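Local atomic coordinates of putative calcium binding protein (Streptomyces coelicolor, PDB entry 3AKB), a protein that binds calcium ions through EF-hand loops and probably takes part in calcium-mediated regulation in this bacterium. Residues A123-G128 / D132-A137; V115-T120 / A140-G145. The protein carries 2 engineered substitutions. All blocks are in the same frame, centred on the assembly; numbering follows the deposited sequence.

In the fold
Helices 117-126 and 131-141 meet twice, and the two contacts sample successive parts of the same pairing, with centres about 12 Å apart. Contact 1 (123-128 with 132-137) lies nearer the turn that joins the helices and is nested along the chain inside the loop closed by contact 2 (115-120 with 140-145). Its centre is about 11 Å from that of the chain, against about 16 Å for contact 2. Contact 2 reaches the EF-hand calcium loop that begins at Asp142, whose side chain is about 10 Å from that of Ala137 in contact 1. Two other calcium ions touch contact 1 through Thr125 and Asp132, apart from that loop.

Contact 1 (A123-G128 / D132-A137); sequences ALTAFG and DLARQA. With CA (calcium ion), chain G; CA (calcium ion), chain J.
Where Leu124 and Thr125 meet Ala134 and Ala137 no flat group intervenes: the Phe127 ring carries Ala123 O over the rim of one face, 3.4 Å above its plane, and the Arg135 guanidinium has Asp132 CA over the rim of one of its faces. The contact is a helix-helix junction leading into an EF-hand: helix 117-126 ends in a Schellman motif, with Gly128 at positive phi and Gly128 N bonded to Thr125 O, and helix 131-141 packs back against it. Two alanines give a low surface for the larger side chains. Leu124 CB lies 3.9 Å from Ala134 CB, and its CD1 extends to Ala137 CB at 3.8 Å. With Thr125 CG2 anti to the carbonyl carbon, this methyl comes within 3.6 Å of Ala134 CB, while OG1 binds a calcium ion and hydrogen-bonds to Arg122 O. No hydrogen bond joins the segments. Phe127 instead covers Ala29 and Met33 of helix 23-37. On helix 131-141, Asp132 holds another calcium ion through both carboxylate oxygens, and Arg135 NH2 forms a salt bridge 3.1 Å from Asp132 OD1, approaching its anti side 16° out of the carboxylate plane.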
loop_
_atom_site.group_PDB
_atom_site.type_symbol
_atom_site.label_atom_id
_atom_site.label_comp_id
_atom_site.label_asym_id
_atom_site.label_seq_id
_atom_site.Cartn_x
_atom_site.Cartn_y
_atom_site.Cartn_z
ATOM N N ALA A 123 2.253 -3.960 10.061
ATOM C CA ALA A 123 1.957 -2.955 9.038
ATOM C C ALA A 123 0.748 -3.348 8.202
ATOM O O ALA A 123 -0.161 -2.542 7.988
ATOM C CB ALA A 123 3.179 -2.696 8.123
ATOM N N LEU A 124 0.736 -4.597 7.738
ATOM C CA LEU A 124 -0.377 -5.092 6.939
ATOM C C LEU A 124 -1.707 -5.018 7.691
ATOM O O LEU A 124 -2.723 -4.669 7.077
ATOM C CB LEU A 124 -0.083 -6.513 6.475
ATOM C CG LEU A 124 1.102 -6.561 5.498
ATOM C CD1 LEU A 124 1.327 -8.012 5.079
ATOM C CD2 LEU A 124 0.925 -5.649 4.284
ATOM N N THR A 125 -1.709 -5.323 8.992
ATOM C CA THR A 125 -2.958 -5.206 9.759
ATOM C C THR A 125 -3.401 -3.748 9.881
ATOM O O THR A 125 -4.599 -3.446 9.846
ATOM C CB THR A 125 -2.930 -5.876 11.131
ATOM O OG1 THR A 125 -1.999 -5.208 11.995
ATOM C CG2 THR A 125 -2.593 -7.343 10.992
ATOM N N ALA A 126 -2.439 -2.838 10.008
ATOM C CA ALA A 126 -2.796 -1.410 10.022
ATOM C C ALA A 126 -3.498 -1.010 8.726
ATOM O O ALA A 126 -4.371 -0.133 8.736
ATOM C CB ALA A 126 -1.595 -0.527 10.276
ATOM N N PHE A 127 -3.159 -1.694 7.637
ATOM C CA PHE A 127 -3.769 -1.460 6.309
ATOM C C PHE A 127 -4.985 -2.348 6.064
ATOM O O PHE A 127 -5.414 -2.517 4.902
ATOM C CB PHE A 127 -2.749 -1.660 5.161
ATOM C CG PHE A 127 -1.532 -0.786 5.271
ATOM C CD1 PHE A 127 -1.640 0.501 5.798
ATOM C CD2 PHE A 127 -0.288 -1.243 4.866
ATOM C CE1 PHE A 127 -0.502 1.322 5.919
ATOM C CE2 PHE A 127 0.842 -0.444 4.988
ATOM C CZ PHE A 127 0.727 0.842 5.515
ATOM N N GLY A 128 -5.529 -2.936 7.126
ATOM C CA GLY A 128 -6.805 -3.637 7.003
ATOM C C GLY A 128 -6.758 -5.134 6.752
ATOM O O GLY A 128 -7.801 -5.772 6.622
ATOM N N ASP A 132 -4.362 -13.144 10.794
ATOM C CA ASP A 132 -3.846 -14.442 10.317
ATOM C C ASP A 132 -3.318 -14.307 8.900
ATOM O O ASP A 132 -2.224 -14.792 8.577
ATOM C CB ASP A 132 -4.931 -15.538 10.401
ATOM C CG ASP A 132 -4.405 -16.921 10.052
ATOM O OD1 ASP A 132 -3.407 -17.375 10.635
ATOM O OD2 ASP A 132 -4.988 -17.570 9.155
ATOM N N LEU A 133 -4.090 -13.639 8.051
ATOM C CA LEU A 133 -3.651 -13.444 6.678
ATOM C C LEU A 133 -2.376 -12.601 6.619
ATOM O O LEU A 133 -1.492 -12.839 5.771
ATOM C CB LEU A 133 -4.739 -12.740 5.862
ATOM C CG LEU A 133 -4.681 -13.100 4.387
ATOM C CD1 LEU A 133 -5.146 -14.566 4.183
ATOM C CD2 LEU A 133 -5.510 -12.130 3.548
ATOM N N ALA A 134 -2.298 -11.594 7.485
ATOM C CA ALA A 134 -1.144 -10.702 7.505
ATOM C C ALA A 134 0.122 -11.443 7.874
ATOM O O ALA A 134 1.187 -11.134 7.351
ATOM C CB ALA A 134 -1.406 -9.555 8.467
ATOM N N ARG A 135 0.030 -12.409 8.784
ATOM C CA ARG A 135 1.194 -13.239 9.110
ATOM C C ARG A 135 1.653 -14.038 7.892
ATOM O O ARG A 135 2.848 -14.135 7.604
ATOM C CB ARG A 135 0.870 -14.186 10.262
ATOM C CG ARG A 135 0.700 -13.507 11.610
ATOM C CD ARG A 135 0.604 -14.517 12.766
ATOM N NE ARG A 135 -0.593 -15.352 12.722
ATOM C CZ ARG A 135 -1.698 -15.137 13.439
ATOM N NH1 ARG A 135 -1.767 -14.116 14.285
ATOM N NH2 ARG A 135 -2.734 -15.968 13.326
ATOM N N GLN A 136 0.691 -14.618 7.180
ATOM C CA GLN A 136 0.977 -15.388 5.971
ATOM C C GLN A 136 1.622 -14.519 4.904
ATOM O O GLN A 136 2.635 -14.906 4.308
ATOM C CB GLN A 136 -0.300 -16.028 5.415
ATOM C CG GLN A 136 -0.992 -17.019 6.342
ATOM C CD GLN A 136 -2.228 -17.663 5.708
ATOM O OE1 GLN A 136 -2.226 -18.015 4.521
ATOM N NE2 GLN A 136 -3.289 -17.810 6.494
ATOM N N ALA A 137 1.065 -13.333 4.664
ATOM C CA ALA A 137 1.612 -12.460 3.617
ATOM C C ALA A 137 2.994 -11.931 4.011
ATOM O O ALA A 137 3.885 -11.856 3.169
ATOM C CB ALA A 137 0.655 -11.295 3.303
HETATM CA CA CA G . -4.158 -19.462 9.342
HETATM CA CA CA J . -1.358 -6.512 14.217
HETATM O O HOH W 1 -2.150 -19.169 8.687
HETATM O O HOH W 2 -1.867 -4.584 16.186
#

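Contact 2 (V115-T120 / A140-G145); sequences VTVADT and ALDTDG. With CA (calcium ion), chain I; CA (calcium ion), chain B.
Val117, in the first turn of helix 117-126, faces Asp142 just beyond helix 131-141, their CA atoms 7.1 Å apart, and Asp142 opens both the EF-hand calcium loop and a type I turn to Gly145. Backbone hydrogen bonds of Val115 with Val149 and of Val117 with Gly147 tie this segment to the same loop. Across the contact carbon meets carbon, with no hydrogen bond between the segments. Val117 CG2 meets Asp142 CB at 3.9 Å, the two side chains crossing at about a right angle, and Thr120 CG2 lies 3.8 Å from Leu141 CD1. Thr116 caps the helix by accepting from Asp119 N at OG1. Its carbonyl O takes two bonds from Thr120, one from N and one from OG1; the Thr120 hydroxyl, 2.9 Å from Thr116 O, sits 37° out of the carbonyl plane. Lacking both methyl and hydroxyl, an alanine here would probably open a gap beside Leu141 CD1 and deprive Thr116 O of its side-chain donor. With CG of Asp142 anti to the backbone N (chi1 -176°), the carboxylate points OD1 at a calcium ion, bound at 2.4 Å, while OD2, which accepts from Gly147 N, stays beside Val117 CG2. Asp146, Lys148 O and Glu153 join this coordination. Asp144 OD1 adds a further ligand, 2.3 Å from the calcium that Asp142 OD1 holds.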
loop_
_atom_site.group_PDB
_atom_site.type_symbol
_atom_site.label_atom_id
_atom_site.label_comp_id
_atom_site.label_asym_id
_atom_site.label_seq_id
_atom_site.Cartn_x
_atom_site.Cartn_y
_atom_site.Cartn_z
ATOM N N VAL A 115 13.572 -4.384 8.887
ATOM C CA VAL A 115 12.233 -4.583 9.428
ATOM C C VAL A 115 11.994 -6.097 9.530
ATOM O O VAL A 115 12.268 -6.837 8.582
ATOM C CB VAL A 115 11.166 -3.948 8.506
ATOM C CG1 VAL A 115 9.764 -4.277 8.975
ATOM C CG2 VAL A 115 11.377 -2.458 8.448
ATOM N N THR A 116 11.492 -6.538 10.673
ATOM C CA THR A 116 11.190 -7.967 10.843
ATOM C C THR A 116 9.925 -8.401 10.096
ATOM O O THR A 116 9.036 -7.599 9.806
ATOM C CB THR A 116 11.024 -8.337 12.327
ATOM O OG1 THR A 116 9.867 -7.678 12.842
ATOM C CG2 THR A 116 12.245 -7.904 13.155
ATOM N N VAL A 117 9.825 -9.704 9.837
ATOM C CA VAL A 117 8.568 -10.286 9.363
ATOM C C VAL A 117 7.378 -9.955 10.314
ATOM O O VAL A 117 6.274 -9.596 9.858
ATOM C CB VAL A 117 8.740 -11.825 9.180
ATOM C CG1 VAL A 117 7.380 -12.506 8.967
ATOM C CG2 VAL A 117 9.632 -12.107 7.991
ATOM N N ALA A 118 7.586 -10.065 11.617
ATOM C CA ALA A 118 6.512 -9.797 12.588
ATOM C C ALA A 118 6.005 -8.347 12.467
ATOM O O ALA A 118 4.816 -8.071 12.549
ATOM C CB ALA A 118 6.985 -10.094 14.012
ATOM N N ASP A 119 6.934 -7.411 12.266
ATOM C CA ASP A 119 6.538 -6.005 12.151
ATOM C C ASP A 119 5.931 -5.684 10.781
ATOM O O ASP A 119 5.087 -4.799 10.662
ATOM C CB ASP A 119 7.719 -5.099 12.512
ATOM C CG ASP A 119 8.014 -5.122 14.018
ATOM O OD1 ASP A 119 7.062 -5.412 14.798
ATOM O OD2 ASP A 119 9.172 -4.872 14.455
ATOM N N THR A 120 6.355 -6.424 9.753
ATOM C CA THR A 120 5.692 -6.368 8.466
ATOM C C THR A 120 4.222 -6.789 8.592
ATOM O O THR A 120 3.342 -6.135 8.015
ATOM C CB THR A 120 6.430 -7.229 7.451
ATOM O OG1 THR A 120 7.753 -6.699 7.323
ATOM C CG2 THR A 120 5.731 -7.184 6.073
ATOM N N ALA A 140 5.627 -14.495 3.297
ATOM C CA ALA A 140 5.846 -14.665 1.860
ATOM C C ALA A 140 6.690 -13.553 1.279
ATOM O O ALA A 140 7.366 -13.738 0.263
ATOM C CB ALA A 140 4.502 -14.771 1.117
ATOM N N LEU A 141 6.656 -12.384 1.919
ATOM C CA LEU A 141 7.489 -11.264 1.485
ATOM C C LEU A 141 8.986 -11.464 1.741
ATOM O O LEU A 141 9.816 -10.799 1.107
ATOM C CB LEU A 141 7.007 -9.972 2.155
ATOM C CG LEU A 141 5.688 -9.431 1.588
ATOM C CD1 LEU A 141 5.199 -8.291 2.438
ATOM C CD2 LEU A 141 5.882 -9.000 0.150
ATOM N N ASP A 142 9.325 -12.336 2.689
ATOM C CA ASP A 142 10.725 -12.624 3.024
ATOM C C ASP A 142 11.263 -13.669 2.057
ATOM O O ASP A 142 11.392 -14.838 2.400
ATOM C CB ASP A 142 10.829 -13.122 4.464
ATOM C CG ASP A 142 12.262 -13.351 4.906
ATOM O OD1 ASP A 142 13.168 -12.794 4.280
ATOM O OD2 ASP A 142 12.474 -14.122 5.867
ATOM N N THR A 143 11.556 -13.233 0.842
ATOM C CA THR A 143 11.882 -14.177 -0.236
ATOM C C THR A 143 13.259 -14.808 -0.111
ATOM O O THR A 143 13.526 -15.830 -0.750
ATOM C CB THR A 143 11.743 -13.540 -1.617
ATOM O OG1 THR A 143 12.520 -12.342 -1.654
ATOM C CG2 THR A 143 10.271 -13.243 -1.899
ATOM N N ASP A 144 14.121 -14.241 0.730
ATOM C CA ASP A 144 15.452 -14.823 0.940
ATOM C C ASP A 144 15.592 -15.487 2.303
ATOM O O ASP A 144 16.631 -16.059 2.628
ATOM C CB ASP A 144 16.589 -13.812 0.647
ATOM C CG ASP A 144 16.580 -12.594 1.575
ATOM O OD1 ASP A 144 15.698 -12.482 2.456
ATOM O OD2 ASP A 144 17.477 -11.736 1.430
ATOM N N GLY A 145 14.538 -15.407 3.104
ATOM C CA GLY A 145 14.456 -16.191 4.338
ATOM C C GLY A 145 15.332 -15.762 5.515
ATOM O O GLY A 145 15.578 -16.559 6.421
HETATM CA CA CA I . 14.352 -10.875 3.453
HETATM CA CA CA B . 17.797 -10.380 2.776
HETATM O O HOH W 3 17.430 -8.121 3.954
HETATM O O HOH W 4 16.041 -9.422 3.069
#